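Local coordinates for Cag-Z (Helicobacter pylori, PDB 1S2X), which is of unknown function but is encoded by the cag pathogenicity island, whose genes specify a type IV secretion system, at residues 63-66 with 67-70; 71-74 with 75-78; 83-86 with 87-91. The protein carries 1 engineered substitution. One frame throughout, in Å; residues are numbered along the deposited sequence.

Contact 1 of 3, residues 63-66 with 67-70; sequences RINM and QKNF
Q67 and K68 each reach back one turn, to R63 and I64, in the last turn of helix 52-68. The tight part is the backbone: Q67 N donates to R63 O at 2.9 Å, and K68 N to I64 O at 3.0 Å in a nearly straight bond (N-H...O 169°). The ladder then slips. N69 N bonds M66 O at 3.1 Å from above the carbonyl plane and makes only a weak bond to N65 O. M66 faces the buried side, its selenomethionine chain packing on F38 of helix 31-43.

The outer side is looser. K68 runs extended beyond CG alongside I64, pointing the same way, and K68 CE lies 3.9 Å from I64 CG2. At its tip a water sits between K68 NZ and N65 OD1, donating to N65 OD1 at 2.9 Å; its approach to NZ is very short, so that end is less certain. Q67 bends sharply at chi2 (-94°), which carries its amide across the R63 chain. Q67 OE1 stops 3.8 Å from R63 NE, with the amide and guanidinium planes 36° apart; the firm partner of that guanidinium is I158 O, bonded to NH1.

F70, at positive phi, is the C' residue. F70 N bonds Q67 O at 3.0 Å, and I71 N probably comes back to M66 O: the Schellman motif that ends an alpha-helix.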
ATOM      1  N   ARG A  63       1.959  -9.526  19.111  1.00 18.49           N
ATOM      2  CA  ARG A  63       3.027  -9.603  18.122  1.00 24.19           C
ATOM      3  C   ARG A  63       3.598 -11.019  18.078  1.00 20.52           C
ATOM      4  O   ARG A  63       3.973 -11.534  17.034  1.00 20.46           O
ATOM      5  CB  ARG A  63       4.182  -8.644  18.410  1.00 21.35           C
ATOM      6  CG  ARG A  63       5.371  -8.748  17.441  1.00 20.46           C
ATOM      7  CD  ARG A  63       5.027  -8.314  16.038  1.00 23.84           C
ATOM      8  NE  ARG A  63       6.036  -8.443  15.001  1.00 30.77           N
ATOM      9  CZ  ARG A  63       6.897  -7.486  14.658  1.00 43.65           C
ATOM     10  NH1 ARG A  63       6.875  -6.321  15.292  1.00 65.30           N
ATOM     11  NH2 ARG A  63       7.802  -7.640  13.701  1.00 44.83           N
ATOM     12  N   ILE A  64       3.703 -11.618  19.251  1.00 22.03           N
ATOM     13  CA  ILE A  64       4.255 -12.985  19.271  1.00 22.59           C
ATOM     14  C   ILE A  64       3.255 -13.888  18.566  1.00 27.58           C
ATOM     15  O   ILE A  64       3.659 -14.752  17.779  1.00 30.50           O
ATOM     16  CB  ILE A  64       4.608 -13.454  20.686  1.00 21.95           C
ATOM     17  CG1 ILE A  64       5.856 -12.782  21.278  1.00 26.01           C
ATOM     18  CG2 ILE A  64       4.783 -14.969  20.752  1.00 25.34           C
ATOM     19  CD1 ILE A  64       5.981 -12.932  22.778  1.00 34.55           C
ATOM     20  N   ASN A  65       1.953 -13.689  18.799  1.00 23.12           N
ATOM     21  CA  ASN A  65       0.970 -14.516  18.079  1.00 27.88           C
ATOM     22  C   ASN A  65       1.001 -14.229  16.587  1.00 31.38           C
ATOM     23  O   ASN A  65       0.809 -15.111  15.743  1.00 29.91           O
ATOM     24  CB  ASN A  65      -0.442 -14.311  18.656  1.00 22.93           C
ATOM     25  CG  ASN A  65      -0.548 -15.126  19.935  1.00 29.59           C
ATOM     26  OD1 ASN A  65       0.052 -16.196  19.950  1.00 26.83           O
ATOM     27  ND2 ASN A  65      -1.235 -14.667  20.966  1.00 27.33           N
HETATM   28  N   MSE A  66       1.261 -12.979  16.209  1.00 20.98           N
HETATM   29  CA  MSE A  66       1.398 -12.671  14.781  1.00 19.12           C
HETATM   30  C   MSE A  66       2.567 -13.480  14.210  1.00 24.48           C
HETATM   31  O   MSE A  66       2.503 -14.109  13.144  1.00 28.56           O
HETATM   32  CB  MSE A  66       1.618 -11.178  14.577  1.00 26.88           C
HETATM   33  CG  MSE A  66       0.473 -10.187  14.699  1.00 23.82           C
HETATM   34 SE   MSE A  66       1.050  -8.452  14.717  1.00 26.52          SE
HETATM   35  CE  MSE A  66       1.265  -8.287  12.929  1.00 23.69           C
ATOM     36  N   GLN A  67       3.717 -13.513  14.872  1.00 22.77           N
ATOM     37  CA  GLN A  67       4.875 -14.233  14.310  1.00 26.40           C
ATOM     38  C   GLN A  67       4.609 -15.725  14.216  1.00 26.75           C
ATOM     39  O   GLN A  67       4.915 -16.382  13.226  1.00 30.88           O
ATOM     40  CB  GLN A  67       6.136 -14.019  15.149  1.00 28.45           C
ATOM     41  CG  GLN A  67       6.561 -12.564  15.321  1.00 33.35           C
ATOM     42  CD  GLN A  67       7.586 -12.075  14.322  1.00 39.62           C
ATOM     43  OE1 GLN A  67       8.495 -11.287  14.615  1.00 55.30           O
ATOM     44  NE2 GLN A  67       7.470 -12.522  13.080  1.00 33.47           N
ATOM     45  N   LYS A  68       4.032 -16.284  15.266  1.00 23.16           N
ATOM     46  CA  LYS A  68       3.714 -17.700  15.303  1.00 35.33           C
ATOM     47  C   LYS A  68       2.713 -18.089  14.221  1.00 38.04           C
ATOM     48  O   LYS A  68       2.671 -19.272  13.849  1.00 39.11           O
ATOM     49  CB  LYS A  68       3.153 -18.106  16.666  1.00 29.74           C
ATOM     50  CG  LYS A  68       4.152 -18.072  17.819  1.00 36.41           C
ATOM     51  CD  LYS A  68       3.403 -18.399  19.104  1.00 36.76           C
ATOM     52  CE  LYS A  68       4.326 -18.808  20.231  1.00 39.78           C
ATOM     53  NZ  LYS A  68       3.554 -18.928  21.505  1.00 33.55           N
ATOM     54  N   ASN A  69       1.925 -17.146  13.726  1.00 33.03           N
ATOM     55  CA  ASN A  69       0.908 -17.440  12.711  1.00 27.72           C
ATOM     56  C   ASN A  69       1.374 -17.028  11.319  1.00 28.82           C
ATOM     57  O   ASN A  69       0.596 -16.964  10.372  1.00 32.41           O
ATOM     58  CB  ASN A  69      -0.410 -16.743  13.074  1.00 35.11           C
ATOM     59  CG  ASN A  69      -1.176 -17.511  14.138  1.00 37.15           C
ATOM     60  OD1 ASN A  69      -0.910 -17.449  15.338  1.00 36.08           O
ATOM     61  ND2 ASN A  69      -2.163 -18.265  13.671  1.00 41.72           N
ATOM     62  N   PHE A  70       2.664 -16.739  11.208  1.00 27.15           N
ATOM     63  CA  PHE A  70       3.330 -16.250  10.012  1.00 25.74           C
ATOM     64  C   PHE A  70       2.643 -15.050   9.391  1.00 35.83           C
ATOM     65  O   PHE A  70       2.613 -14.888   8.173  1.00 31.84           O
ATOM     66  CB  PHE A  70       3.470 -17.385   8.975  1.00 23.61           C
ATOM     67  CG  PHE A  70       4.512 -18.384   9.486  1.00 29.36           C
ATOM     68  CD1 PHE A  70       5.753 -18.459   8.879  1.00 35.72           C
ATOM     69  CD2 PHE A  70       4.221 -19.212  10.559  1.00 35.13           C
ATOM     70  CE1 PHE A  70       6.702 -19.360   9.335  1.00 34.34           C
ATOM     71  CE2 PHE A  70       5.159 -20.112  11.024  1.00 35.50           C
ATOM     72  CZ  PHE A  70       6.400 -20.168  10.412  1.00 30.77           C
TER
HETATM   73  O   HOH W   1       1.776 -17.230  22.029  1.00 51.76           O

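Contact 2 of 3, residues 71-74 with 75-78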
ATOM      1  N   ILE A  71       2.095 -14.152  10.220  1.00 35.30           N
ATOM      2  CA  ILE A  71       1.609 -12.921   9.595  1.00 36.42           C
ATOM      3  C   ILE A  71       2.817 -12.140   9.099  1.00 42.89           C
ATOM      4  O   ILE A  71       3.857 -12.059   9.760  1.00 50.82           O
ATOM      5  CB  ILE A  71       0.804 -12.050  10.555  1.00 42.79           C
ATOM      6  CG1 ILE A  71      -0.267 -11.184   9.900  1.00 45.44           C
ATOM      7  CG2 ILE A  71       1.738 -11.112  11.302  1.00 63.73           C
ATOM      8  CD1 ILE A  71       0.268  -9.790   9.663  1.00 50.44           C
ATOM      9  N   SER A  72       2.726 -11.551   7.907  1.00 47.02           N
ATOM     10  CA  SER A  72       3.897 -10.856   7.379  1.00 48.39           C
ATOM     11  C   SER A  72       3.474  -9.675   6.517  1.00 39.65           C
ATOM     12  O   SER A  72       2.729  -9.821   5.555  1.00 44.09           O
ATOM     13  CB  SER A  72       4.774 -11.804   6.550  1.00 45.79           C
ATOM     14  OG  SER A  72       6.144 -11.428   6.623  1.00 50.86           O
ATOM     15  N   PHE A  73       3.977  -8.503   6.885  1.00 40.06           N
ATOM     16  CA  PHE A  73       3.675  -7.310   6.107  1.00 36.87           C
ATOM     17  C   PHE A  73       4.640  -7.193   4.935  1.00 45.04           C
ATOM     18  O   PHE A  73       4.313  -6.561   3.936  1.00 48.81           O
ATOM     19  CB  PHE A  73       3.768  -6.067   6.978  1.00 32.91           C
ATOM     20  CG  PHE A  73       2.754  -6.046   8.111  1.00 26.83           C
ATOM     21  CD1 PHE A  73       1.501  -6.627   7.934  1.00 34.42           C
ATOM     22  CD2 PHE A  73       3.077  -5.440   9.307  1.00 30.77           C
ATOM     23  CE1 PHE A  73       0.581  -6.590   8.966  1.00 34.14           C
ATOM     24  CE2 PHE A  73       2.158  -5.438  10.351  1.00 35.80           C
ATOM     25  CZ  PHE A  73       0.920  -6.025  10.180  1.00 29.92           C
ATOM     26  N   ASP A  74       5.802  -7.818   5.103  1.00 44.36           N
ATOM     27  CA  ASP A  74       6.799  -7.843   4.033  1.00 49.46           C
ATOM     28  C   ASP A  74       6.169  -8.227   2.699  1.00 44.00           C
ATOM     29  O   ASP A  74       6.496  -7.684   1.640  1.00 40.94           O
ATOM     30  CB  ASP A  74       7.934  -8.793   4.431  1.00 47.84           C
ATOM     31  CG  ASP A  74       8.715  -8.217   5.619  1.00 62.64           C
ATOM     32  OD1 ASP A  74       9.297  -8.993   6.404  1.00 82.05           O
ATOM     33  OD2 ASP A  74       8.733  -6.981   5.765  1.00 63.99           O
ATOM     34  N   ALA A  75       5.218  -9.164   2.741  1.00 33.54           N
ATOM     35  CA  ALA A  75       4.571  -9.565   1.486  1.00 28.85           C
ATOM     36  C   ALA A  75       3.872  -8.385   0.828  1.00 44.80           C
ATOM     37  O   ALA A  75       3.975  -8.197  -0.386  1.00 51.45           O
ATOM     38  CB  ALA A  75       3.571 -10.668   1.773  1.00 27.87           C
ATOM     39  N   TYR A  76       3.148  -7.588   1.619  1.00 48.38           N
ATOM     40  CA  TYR A  76       2.435  -6.437   1.055  1.00 51.00           C
ATOM     41  C   TYR A  76       3.441  -5.434   0.479  1.00 38.91           C
ATOM     42  O   TYR A  76       3.070  -4.725  -0.454  1.00 37.03           O
ATOM     43  CB  TYR A  76       1.537  -5.711   2.063  1.00 41.99           C
ATOM     44  CG  TYR A  76       0.499  -6.593   2.710  1.00 49.22           C
ATOM     45  CD1 TYR A  76       0.081  -6.399   4.020  1.00 45.78           C
ATOM     46  CD2 TYR A  76      -0.074  -7.643   1.995  1.00 52.67           C
ATOM     47  CE1 TYR A  76      -0.870  -7.222   4.596  1.00 46.25           C
ATOM     48  CE2 TYR A  76      -1.020  -8.468   2.566  1.00 50.24           C
ATOM     49  CZ  TYR A  76      -1.417  -8.251   3.867  1.00 55.99           C
ATOM     50  OH  TYR A  76      -2.364  -9.073   4.437  1.00 82.86           O
ATOM     51  N   TYR A  77       4.633  -5.412   1.054  1.00 40.71           N
ATOM     52  CA  TYR A  77       5.749  -4.586   0.617  1.00 47.23           C
ATOM     53  C   TYR A  77       6.093  -4.957  -0.827  1.00 47.09           C
ATOM     54  O   TYR A  77       6.265  -4.085  -1.678  1.00 43.13           O
ATOM     55  CB  TYR A  77       6.993  -4.727   1.508  1.00 42.06           C
ATOM     56  CG  TYR A  77       8.141  -3.842   1.056  1.00 46.49           C
ATOM     57  CD1 TYR A  77       8.080  -2.470   1.239  1.00 47.08           C
ATOM     58  CD2 TYR A  77       9.280  -4.343   0.436  1.00 49.23           C
ATOM     59  CE1 TYR A  77       9.100  -1.630   0.840  1.00 56.98           C
ATOM     60  CE2 TYR A  77      10.310  -3.513   0.027  1.00 57.78           C
ATOM     61  CZ  TYR A  77      10.221  -2.153   0.231  1.00 63.47           C
ATOM     62  OH  TYR A  77      11.227  -1.294  -0.160  1.00 62.97           O
ATOM     63  N   ASN A  78       6.172  -6.264  -1.055  1.00 49.00           N
ATOM     64  CA  ASN A  78       6.524  -6.802  -2.366  1.00 52.58           C
ATOM     65  C   ASN A  78       5.368  -6.610  -3.352  1.00 56.60           C
ATOM     66  O   ASN A  78       5.604  -6.268  -4.515  1.00 49.64           O
ATOM     67  CB  ASN A  78       6.919  -8.268  -2.292  1.00 48.32           C
ATOM     68  CG  ASN A  78       8.058  -8.604  -1.351  1.00 57.61           C
ATOM     69  OD1 ASN A  78       8.928  -7.805  -0.987  1.00 51.73           O
ATOM     70  ND2 ASN A  78       8.072  -9.865  -0.922  1.00 57.96           N
TER
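F73 meets Y76 and Y77 where the chain leaves its loop and enters helix 74-101. Y76 can be followed outward: Y76 CB lies 3.5 Å from F73 O, and Y76 CG is near that oxygen at 4.0 Å. With CG anti to its carbonyl carbon (chi1 -57°), the ring extends past F73, and two ring carbons make the side-chain contact: Y76 CE1 lies 4.1 Å from F73 CD1, with Y76 CD1 hardly farther. The side chains pass at a slant. Beyond them Y76 is buried against I130, L133 and V134 of helix 105-135 and F164 of helix 161-183, while the F73 ring packs edge-to-face with Y137.

The backbone bonds start the helix beside this pair. F73 O accepts from Y77 N at 3.1 Å, and weakly from Y76 N. N78 N follows with a bond to D74 O at 3.1 Å (N-H...O 149°). D74 turns its carboxylate to K167, whose ammonium makes a salt bridge with OD2 and a cation-pi contact with Y77. The bonds from Y77 N and N78 N are the i to i+4 pattern of the first turn of an alpha-helix, here with aromatic side chains set into a helical bundle.

Contact 3 of 3, residues 83-86 with 87-91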
ATOM      1  N   LEU A  83       3.560  -4.078  -8.235  1.00 51.24           N
ATOM      2  CA  LEU A  83       2.533  -3.253  -8.842  1.00 36.30           C
ATOM      3  C   LEU A  83       3.090  -1.956  -9.399  1.00 31.51           C
ATOM      4  O   LEU A  83       2.807  -1.556 -10.524  1.00 52.55           O
ATOM      5  CB  LEU A  83       1.448  -2.901  -7.800  1.00 34.51           C
ATOM      6  CG  LEU A  83       0.357  -1.978  -8.360  1.00 35.02           C
ATOM      7  CD1 LEU A  83      -0.963  -2.725  -8.426  1.00 42.81           C
ATOM      8  CD2 LEU A  83       0.241  -0.711  -7.531  1.00 29.53           C
ATOM      9  N   VAL A  84       3.885  -1.270  -8.580  1.00 30.28           N
ATOM     10  CA  VAL A  84       4.470   0.000  -8.991  1.00 34.41           C
ATOM     11  C   VAL A  84       5.367  -0.176 -10.215  1.00 48.24           C
ATOM     12  O   VAL A  84       5.308   0.649 -11.131  1.00 39.43           O
ATOM     13  CB  VAL A  84       5.270   0.648  -7.852  1.00 38.07           C
ATOM     14  CG1 VAL A  84       6.113   1.821  -8.348  1.00 37.73           C
ATOM     15  CG2 VAL A  84       4.304   1.093  -6.760  1.00 31.36           C
ATOM     16  N   LEU A  85       6.163  -1.240 -10.192  1.00 46.30           N
ATOM     17  CA  LEU A  85       7.082  -1.531 -11.282  1.00 44.49           C
ATOM     18  C   LEU A  85       6.303  -1.791 -12.570  1.00 48.18           C
ATOM     19  O   LEU A  85       6.593  -1.198 -13.611  1.00 41.82           O
ATOM     20  CB  LEU A  85       7.976  -2.712 -10.916  1.00 40.19           C
ATOM     21  CG  LEU A  85       9.079  -3.067 -11.918  1.00 45.05           C
ATOM     22  CD1 LEU A  85      10.064  -1.920 -12.079  1.00 42.19           C
ATOM     23  CD2 LEU A  85       9.791  -4.338 -11.490  1.00 53.02           C
ATOM     24  N   ALA A  86       5.324  -2.680 -12.452  1.00 43.57           N
ATOM     25  CA  ALA A  86       4.502  -3.122 -13.562  1.00 36.22           C
ATOM     26  C   ALA A  86       3.744  -1.949 -14.199  1.00 42.06           C
ATOM     27  O   ALA A  86       3.581  -1.977 -15.421  1.00 47.96           O
ATOM     28  CB  ALA A  86       3.497  -4.192 -13.163  1.00 30.83           C
ATOM     29  N   SER A  87       3.324  -1.004 -13.384  1.00 37.58           N
ATOM     30  CA  SER A  87       2.627   0.214 -13.759  1.00 39.45           C
ATOM     31  C   SER A  87       3.581   1.151 -14.503  1.00 45.10           C
ATOM     32  O   SER A  87       3.220   1.774 -15.500  1.00 40.27           O
ATOM     33  CB  SER A  87       2.047   0.916 -12.526  1.00 40.57           C
ATOM     34  OG  SER A  87       0.906   0.252 -12.009  1.00 40.49           O
ATOM     35  N   TYR A  88       4.807   1.233 -13.996  1.00 38.13           N
ATOM     36  CA  TYR A  88       5.871   2.041 -14.568  1.00 43.25           C
ATOM     37  C   TYR A  88       6.258   1.559 -15.968  1.00 46.91           C
ATOM     38  O   TYR A  88       6.435   2.355 -16.877  1.00 42.20           O
ATOM     39  CB  TYR A  88       7.122   1.990 -13.701  1.00 49.96           C
ATOM     40  CG  TYR A  88       8.325   2.696 -14.287  1.00 47.63           C
ATOM     41  CD1 TYR A  88       9.451   1.985 -14.672  1.00 40.81           C
ATOM     42  CD2 TYR A  88       8.332   4.075 -14.442  1.00 51.91           C
ATOM     43  CE1 TYR A  88      10.556   2.622 -15.208  1.00 43.10           C
ATOM     44  CE2 TYR A  88       9.433   4.718 -14.973  1.00 50.18           C
ATOM     45  CZ  TYR A  88      10.539   3.992 -15.351  1.00 42.18           C
ATOM     46  OH  TYR A  88      11.630   4.640 -15.883  1.00 35.30           O
ATOM     47  N   ASN A  89       6.369   0.244 -16.065  1.00 47.16           N
ATOM     48  CA  ASN A  89       6.732  -0.470 -17.272  1.00 44.44           C
ATOM     49  C   ASN A  89       5.665  -0.292 -18.343  1.00 49.98           C
ATOM     50  O   ASN A  89       6.009  -0.156 -19.518  1.00 41.34           O
ATOM     51  CB  ASN A  89       6.948  -1.941 -16.947  1.00 46.01           C
ATOM     52  CG  ASN A  89       8.280  -2.214 -16.273  1.00 49.04           C
ATOM     53  OD1 ASN A  89       8.503  -3.316 -15.762  1.00 42.18           O
ATOM     54  ND2 ASN A  89       9.178  -1.237 -16.267  1.00 40.55           N
ATOM     55  N   ARG A  90       4.398  -0.282 -17.950  1.00 48.68           N
ATOM     56  CA  ARG A  90       3.295  -0.023 -18.879  1.00 48.16           C
ATOM     57  C   ARG A  90       3.291   1.427 -19.343  1.00 43.51           C
ATOM     58  O   ARG A  90       3.218   1.748 -20.531  1.00 37.56           O
ATOM     59  CB  ARG A  90       1.966  -0.374 -18.212  1.00 45.34           C
ATOM     60  CG  ARG A  90       0.710  -0.139 -19.024  1.00 45.50           C
ATOM     61  CD  ARG A  90       0.853  -0.583 -20.472  1.00 55.54           C
ATOM     62  NE  ARG A  90      -0.132   0.075 -21.335  1.00 53.36           N
ATOM     63  CZ  ARG A  90      -0.500  -0.381 -22.527  1.00 55.49           C
ATOM     64  NH1 ARG A  90      -1.400   0.284 -23.234  1.00 50.82           N
ATOM     65  NH2 ARG A  90       0.024  -1.496 -23.018  1.00 38.14           N
ATOM     66  N   CYS A  91       3.377   2.368 -18.403  1.00 38.07           N
ATOM     67  CA  CYS A  91       3.377   3.778 -18.777  1.00 42.83           C
ATOM     68  C   CYS A  91       4.595   4.182 -19.595  1.00 54.39           C
ATOM     69  O   CYS A  91       4.494   5.069 -20.455  1.00 58.44           O
ATOM     70  CB  CYS A  91       3.286   4.650 -17.517  1.00 41.30           C
ATOM     71  SG  CYS A  91       1.746   4.377 -16.588  1.00 38.15           S
TER
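This is a local contact within one continuous helix, between successive turns near the middle of helix 74-101. Four backbone bonds carry it, S87 to L83, Y88 to V84, N89 to L85 and R90 to A86; the shortest is N89 N to L85 O at 2.9 Å.

S87 adds a fifth. Its OG, anti to the carbonyl carbon (chi1 -74°), folds back beside the backbone and donates to L83 O at 3.0 Å. L83 O is thus gripped twice, by S87 N and S87 OG, which arrive from opposite faces of its carbonyl plane. That bond satisfies a buried hydroxyl among F12, I20, F119 and F122.

On the exposed side N89 slants across L85, its OD1 3.9 Å from L85 CG and its CG 3.3 Å from L85 O. Beside helix 161-183, Y88 sets CB 3.2 Å from L85 O, then leads its ring away to a cation-pi contact with K178. R90 leads its end away from 83-86, touching F12, and its NE makes a salt bridge with E94 one turn on.

The helix is packed on several faces: L83 and A86 touch I20 of helix 14-23, L83 and S87 meet helix 105-135, and V84 and Y88 lie against helix 161-183.

In the fold
The three contacts follow one another along the chain, from the end of helix 52-68 through a short connection and on into helix 74-101. Contacts 1 and 2, with centres about 13 Å apart, touch directly: beyond the backbone link that closes the first helix, M66 CE packs on F73 CZ at 3.6 Å. Contact 3 lies farther along the helix that contact 2 begins, centre to centre about 19 Å away, with nearest atoms about 5 Å apart. Contacts 1 and 3 sit on opposite sides of the chain's centre, about 33 Å between centres. Helix 161-183 packs beside both 71-78 and 83-91.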